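Long-range contacts in chitinase (Thermococcus chitonophagus, PDB 5XSW), which probably acts as an endochitinase, hydrolysing internal bonds of chitin, and in this fragment holds bound sugar in a ligand pocket: residues 125-130 against 432-437; 32-37 against 73-78. All coordinates share one frame; numbering follows the deposited sequence.

Interaction 1: 125-130 against 432-437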
# COMPACT_ATOMS: atom_id res chain seq x y z
N GLY A 125 -25.86 -32.44 -0.58
CA GLY A 125 -27.13 -32.96 -0.09
C GLY A 125 -26.96 -34.17 0.80
O GLY A 125 -26.39 -34.12 1.88
N ASN A 126 -27.45 -35.31 0.35
CA ASN A 126 -27.56 -36.41 1.29
C ASN A 126 -26.38 -37.36 1.21
O ASN A 126 -26.56 -38.57 1.15
CB ASN A 126 -28.89 -37.15 1.08
CG ASN A 126 -30.10 -36.33 1.59
OD1 ASN A 126 -29.99 -35.56 2.57
ND2 ASN A 126 -31.24 -36.48 0.91
N PHE A 127 -25.17 -36.81 1.28
CA PHE A 127 -23.99 -37.64 1.43
C PHE A 127 -23.95 -38.33 2.79
O PHE A 127 -24.63 -37.93 3.74
CB PHE A 127 -22.70 -36.82 1.25
CG PHE A 127 -22.62 -35.60 2.17
CD1 PHE A 127 -22.08 -35.68 3.43
CD2 PHE A 127 -23.11 -34.36 1.73
CE1 PHE A 127 -22.00 -34.54 4.27
CE2 PHE A 127 -23.04 -33.22 2.56
CZ PHE A 127 -22.49 -33.33 3.81
N THR A 128 -23.12 -39.35 2.89
CA THR A 128 -23.00 -40.14 4.11
C THR A 128 -21.60 -40.07 4.70
O THR A 128 -20.71 -39.49 4.08
CB THR A 128 -23.32 -41.65 3.83
OG1 THR A 128 -22.22 -42.21 3.10
CG2 THR A 128 -24.57 -41.77 2.97
N LEU A 129 -21.37 -40.73 5.83
CA LEU A 129 -20.07 -40.65 6.50
C LEU A 129 -18.93 -41.15 5.62
O LEU A 129 -17.80 -40.61 5.65
CB LEU A 129 -20.11 -41.43 7.82
CG LEU A 129 -18.88 -41.42 8.73
CD1 LEU A 129 -18.59 -39.95 9.12
CD2 LEU A 129 -19.08 -42.26 9.98
N SER A 130 -19.22 -42.20 4.85
CA SER A 130 -18.25 -42.77 3.92
C SER A 130 -17.94 -41.84 2.78
O SER A 130 -16.92 -41.97 2.16
CB SER A 130 -18.76 -44.11 3.32
OG SER A 130 -19.00 -45.02 4.37
N LYS A 432 -23.19 -28.16 7.80
CA LYS A 432 -23.84 -28.66 9.04
C LYS A 432 -24.04 -30.18 9.03
O LYS A 432 -23.81 -30.89 10.06
CB LYS A 432 -25.21 -27.98 9.25
CG LYS A 432 -25.85 -28.45 10.59
CD LYS A 432 -26.91 -27.53 11.06
CE LYS A 432 -27.28 -27.87 12.52
NZ LYS A 432 -28.18 -26.77 13.01
N ARG A 433 -24.46 -30.70 7.87
CA ARG A 433 -24.60 -32.17 7.76
C ARG A 433 -23.27 -32.85 7.98
O ARG A 433 -23.17 -33.86 8.70
CB ARG A 433 -25.18 -32.59 6.40
CG ARG A 433 -25.38 -34.11 6.29
CD ARG A 433 -26.07 -34.53 4.99
NE ARG A 433 -26.12 -35.99 4.83
CZ ARG A 433 -27.11 -36.77 5.29
NH1 ARG A 433 -28.13 -36.23 5.94
NH2 ARG A 433 -27.07 -38.08 5.08
N ALA A 434 -22.20 -32.30 7.39
CA ALA A 434 -20.89 -32.92 7.61
C ALA A 434 -20.47 -32.84 9.09
O ALA A 434 -19.90 -33.78 9.68
CB ALA A 434 -19.80 -32.23 6.67
N TYR A 435 -20.70 -31.67 9.68
CA TYR A 435 -20.42 -31.54 11.12
C TYR A 435 -21.17 -32.65 11.95
O TYR A 435 -20.60 -33.37 12.79
CB TYR A 435 -20.83 -30.14 11.58
CG TYR A 435 -20.87 -30.04 13.07
CD1 TYR A 435 -19.72 -29.67 13.79
CD2 TYR A 435 -22.05 -30.37 13.79
CE1 TYR A 435 -19.72 -29.62 15.16
CE2 TYR A 435 -22.05 -30.33 15.17
CZ TYR A 435 -20.89 -29.96 15.85
OH TYR A 435 -20.89 -29.89 17.22
N ASP A 436 -22.46 -32.78 11.68
CA ASP A 436 -23.32 -33.78 12.38
C ASP A 436 -22.74 -35.20 12.22
O ASP A 436 -22.51 -35.89 13.23
CB ASP A 436 -24.76 -33.71 11.85
CG ASP A 436 -25.48 -32.47 12.31
OD1 ASP A 436 -25.08 -31.96 13.38
OD2 ASP A 436 -26.42 -32.00 11.60
N LEU A 437 -22.39 -35.61 10.99
CA LEU A 437 -21.84 -36.95 10.83
C LEU A 437 -20.50 -37.14 11.48
O LEU A 437 -20.19 -38.20 12.06
CB LEU A 437 -21.72 -37.31 9.32
CG LEU A 437 -23.10 -37.22 8.63
CD1 LEU A 437 -23.04 -37.38 7.08
CD2 LEU A 437 -24.06 -38.27 9.27

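Interaction 2: 32-37 against 73-78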
# COMPACT_ATOMS: atom_id res chain seq x y z
N CYS A 32 -11.38 -8.04 -13.80
CA CYS A 32 -10.37 -7.41 -14.62
C CYS A 32 -9.45 -8.53 -15.15
O CYS A 32 -9.12 -9.50 -14.42
CB CYS A 32 -9.52 -6.38 -13.82
SG CYS A 32 -8.57 -5.32 -14.82
N PHE A 33 -9.05 -8.39 -16.41
CA PHE A 33 -7.99 -9.23 -16.98
C PHE A 33 -6.79 -8.39 -17.27
O PHE A 33 -6.88 -7.37 -17.96
CB PHE A 33 -8.48 -9.94 -18.30
CG PHE A 33 -9.66 -10.83 -18.08
CD1 PHE A 33 -9.51 -12.08 -17.50
CD2 PHE A 33 -10.93 -10.41 -18.44
CE1 PHE A 33 -10.62 -12.91 -17.29
CE2 PHE A 33 -12.05 -11.22 -18.22
CZ PHE A 33 -11.90 -12.46 -17.63
N ASP A 34 -5.63 -8.80 -16.76
CA ASP A 34 -4.40 -8.10 -17.06
C ASP A 34 -3.61 -8.97 -18.05
O ASP A 34 -3.21 -10.08 -17.70
CB ASP A 34 -3.55 -7.87 -15.81
CG ASP A 34 -4.11 -6.78 -14.89
OD1 ASP A 34 -5.16 -6.21 -15.23
OD2 ASP A 34 -3.46 -6.52 -13.85
N ILE A 35 -3.38 -8.45 -19.25
CA ILE A 35 -2.70 -9.25 -20.31
C ILE A 35 -1.24 -8.91 -20.43
O ILE A 35 -0.88 -7.77 -20.73
CB ILE A 35 -3.44 -9.04 -21.65
CG1 ILE A 35 -4.88 -9.60 -21.47
CG2 ILE A 35 -2.67 -9.76 -22.78
CD1 ILE A 35 -5.70 -9.59 -22.72
N LYS A 36 -0.37 -9.89 -20.14
CA LYS A 36 1.05 -9.73 -20.35
C LYS A 36 1.40 -9.59 -21.86
O LYS A 36 2.10 -8.67 -22.28
CB LYS A 36 1.78 -10.94 -19.78
CG LYS A 36 3.31 -10.82 -19.75
CD LYS A 36 3.95 -12.19 -19.48
CE LYS A 36 5.45 -12.10 -19.16
NZ LYS A 36 5.76 -11.47 -17.81
N ASN A 37 0.92 -10.55 -22.66
CA ASN A 37 1.06 -10.46 -24.11
C ASN A 37 0.09 -11.47 -24.75
O ASN A 37 -0.63 -12.18 -24.05
CB ASN A 37 2.51 -10.67 -24.56
CG ASN A 37 3.15 -11.91 -23.99
OD1 ASN A 37 2.56 -12.98 -24.03
ND2 ASN A 37 4.39 -11.77 -23.50
N ARG A 73 -2.32 -0.61 -23.17
CA ARG A 73 -3.71 -1.08 -23.35
C ARG A 73 -3.98 -2.53 -22.86
O ARG A 73 -5.01 -3.15 -23.21
CB ARG A 73 -4.06 -0.93 -24.84
CG ARG A 73 -5.35 -0.30 -25.08
CD ARG A 73 -5.50 0.19 -26.53
NE ARG A 73 -6.93 0.26 -26.80
CZ ARG A 73 -7.47 0.55 -27.97
NH1 ARG A 73 -8.78 0.58 -28.07
NH2 ARG A 73 -6.69 0.81 -29.02
N GLY A 74 -3.10 -3.04 -22.00
CA GLY A 74 -3.22 -4.41 -21.55
C GLY A 74 -4.20 -4.71 -20.44
O GLY A 74 -4.32 -5.88 -20.00
N ILE A 75 -4.92 -3.68 -19.95
CA ILE A 75 -5.83 -3.86 -18.81
C ILE A 75 -7.26 -3.88 -19.27
O ILE A 75 -7.70 -2.95 -19.93
CB ILE A 75 -5.66 -2.68 -17.72
CG1 ILE A 75 -4.21 -2.64 -17.18
CG2 ILE A 75 -6.69 -2.82 -16.62
CD1 ILE A 75 -3.78 -1.25 -16.64
N PHE A 76 -8.00 -4.92 -18.91
CA PHE A 76 -9.36 -5.11 -19.41
C PHE A 76 -10.37 -5.18 -18.28
O PHE A 76 -10.68 -6.26 -17.77
CB PHE A 76 -9.48 -6.39 -20.23
CG PHE A 76 -8.82 -6.29 -21.58
CD1 PHE A 76 -7.44 -6.34 -21.68
CD2 PHE A 76 -9.58 -6.07 -22.73
CE1 PHE A 76 -6.78 -6.20 -22.93
CE2 PHE A 76 -8.94 -5.96 -24.02
CZ PHE A 76 -7.54 -6.02 -24.10
N HIS A 77 -10.90 -4.02 -17.90
CA HIS A 77 -11.97 -3.94 -16.93
C HIS A 77 -13.27 -4.41 -17.56
O HIS A 77 -13.32 -4.71 -18.74
CB HIS A 77 -12.08 -2.48 -16.43
CG HIS A 77 -11.01 -2.11 -15.45
ND1 HIS A 77 -11.01 -2.60 -14.16
CD2 HIS A 77 -9.90 -1.35 -15.57
CE1 HIS A 77 -9.93 -2.16 -13.53
NE2 HIS A 77 -9.25 -1.39 -14.35
N LEU A 78 -14.32 -4.46 -16.76
CA LEU A 78 -15.63 -4.87 -17.22
C LEU A 78 -16.01 -4.14 -18.49
O LEU A 78 -15.69 -2.95 -18.67
CB LEU A 78 -16.67 -4.60 -16.13
CG LEU A 78 -16.61 -5.34 -14.79
CD1 LEU A 78 -17.74 -4.82 -13.86
CD2 LEU A 78 -16.71 -6.85 -14.94

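Interaction 1: 125-130 against 432-437
Arg433, on helix 421-439, reaches across to the loop at Phe127 and grips one carbonyl oxygen side-on with two nitrogens. NE lies 2.7 Å from Phe127 O with an N-H...O angle of 148°, and NH2 donates to the same Phe127 O at 2.8 Å. The oxygen sits in the guanidinium plane, which fixes the turn of that group. The side chain is almost fully stretched: CG is anti to the backbone N (chi1 -178°) and the chain stays extended from CG to NE, carrying the charged end over to the loop. The CA of Asn126 covers one face of the guanidinium, 3.8 Å from Arg433 NE.

The nonpolar contacts centre on the Phe127 ring. Arg433 CD stands 4.0 Å from the centroid of this ring, over the face but displaced toward the rim, a CH-pi contact. Ring and guanidinium planes are 85° apart, and their cation-pi attraction is at most weak. At the ring edge, Phe127 CZ approaches Ala434 N to 3.7 Å, while Phe127 CE1 meets the methyl CB of Ala434 at 4.0 Å. Leu437 fills the next helical turn: its CD1 lies 4.1 Å from Phe127 CE1, and Leu129 CD1 rests 4.1 Å from Leu437 CB. Were Arg433 replaced by alanine, Phe127 O would probably lose both donors and the ring face its contact with the arginine CD, so that the loop is held less firmly near Phe127.

Gly125 N bonds to Asp430 OD1 on the same helix, adding a second polar tie, and Trp122 meets the Phe127 ring. Beyond Ala434 lies helix 449-461, through Ile456 and Val459, so the contact pins the long loop between strand 98-104 and helix 136-139 onto helix 421-439 of the helical domain.

Interaction 2: 32-37 against 73-78
Phe33 and Phe76 form an antiparallel hydrogen-bonded pair. Phe33 N donates to Phe76 O at 3.0 Å, and Phe76 N returns a bond to Phe33 O at 2.9 Å. Farther along, Ile35 N reaches Gly74 O at 2.8 Å, nearly straight at 172°. Segment axes 4.7 Å apart at their closest, running at 169°, confirm neighbouring antiparallel strands.

On the face that carries the two phenylalanines, Phe33 CB approaches Phe76 CB to 4.2 Å. Ile35 extends the patch by setting its CD1 3.6 Å from Phe76 CE1. The other face carries Cys32, Asp34, Ile75 and His77. With its sulfur anti to the backbone N (chi1 -166°), Cys32 places SG over one face of the imidazole, 3.8 Å from the His77 ring centroid, while the same SG touches Ile75 CG2 at 3.6 Å.

Second-shell residues hold both faces. Asp475 OD1 accepts a bond from His77 NE2, and Trp31 meets the imidazole edge-to-face; Asp34 and Ile75 pack on Tyr478 of helix 475-482. Behind the phenylalanines, Asn21 ND2 also bonds Phe76 O and Leu19 touches the Phe76 side chain, both from strand 12-21 of the other antiparallel sheet. Two sheets facing each other across apolar side chains are consistent with a beta-sandwich domain, here docked through its outer face on the C-terminal helix.

How the interactions relate
Interactions 1 and 2 sit in different parts of the chain, with centres about 42 Å apart and nearest atoms about 30 Å apart, and they share no secondary-structure element. Interaction 2 is the buried one: none of its touching residues is exposed, and main-chain bonds of a sheet do the polar work, with apolar packing round Phe76 on one side and a mixed cysteine, histidine, aspartate and isoleucine set on the other. Interaction 1 is only partly buried, near the surface of the helical part, and its polar work falls to a single arginine side chain binding a loop carbonyl. The sequence separations differ too: interaction 2 closes within the N-terminal strands, whereas interaction 1 spans about 300 residues and most of the helices.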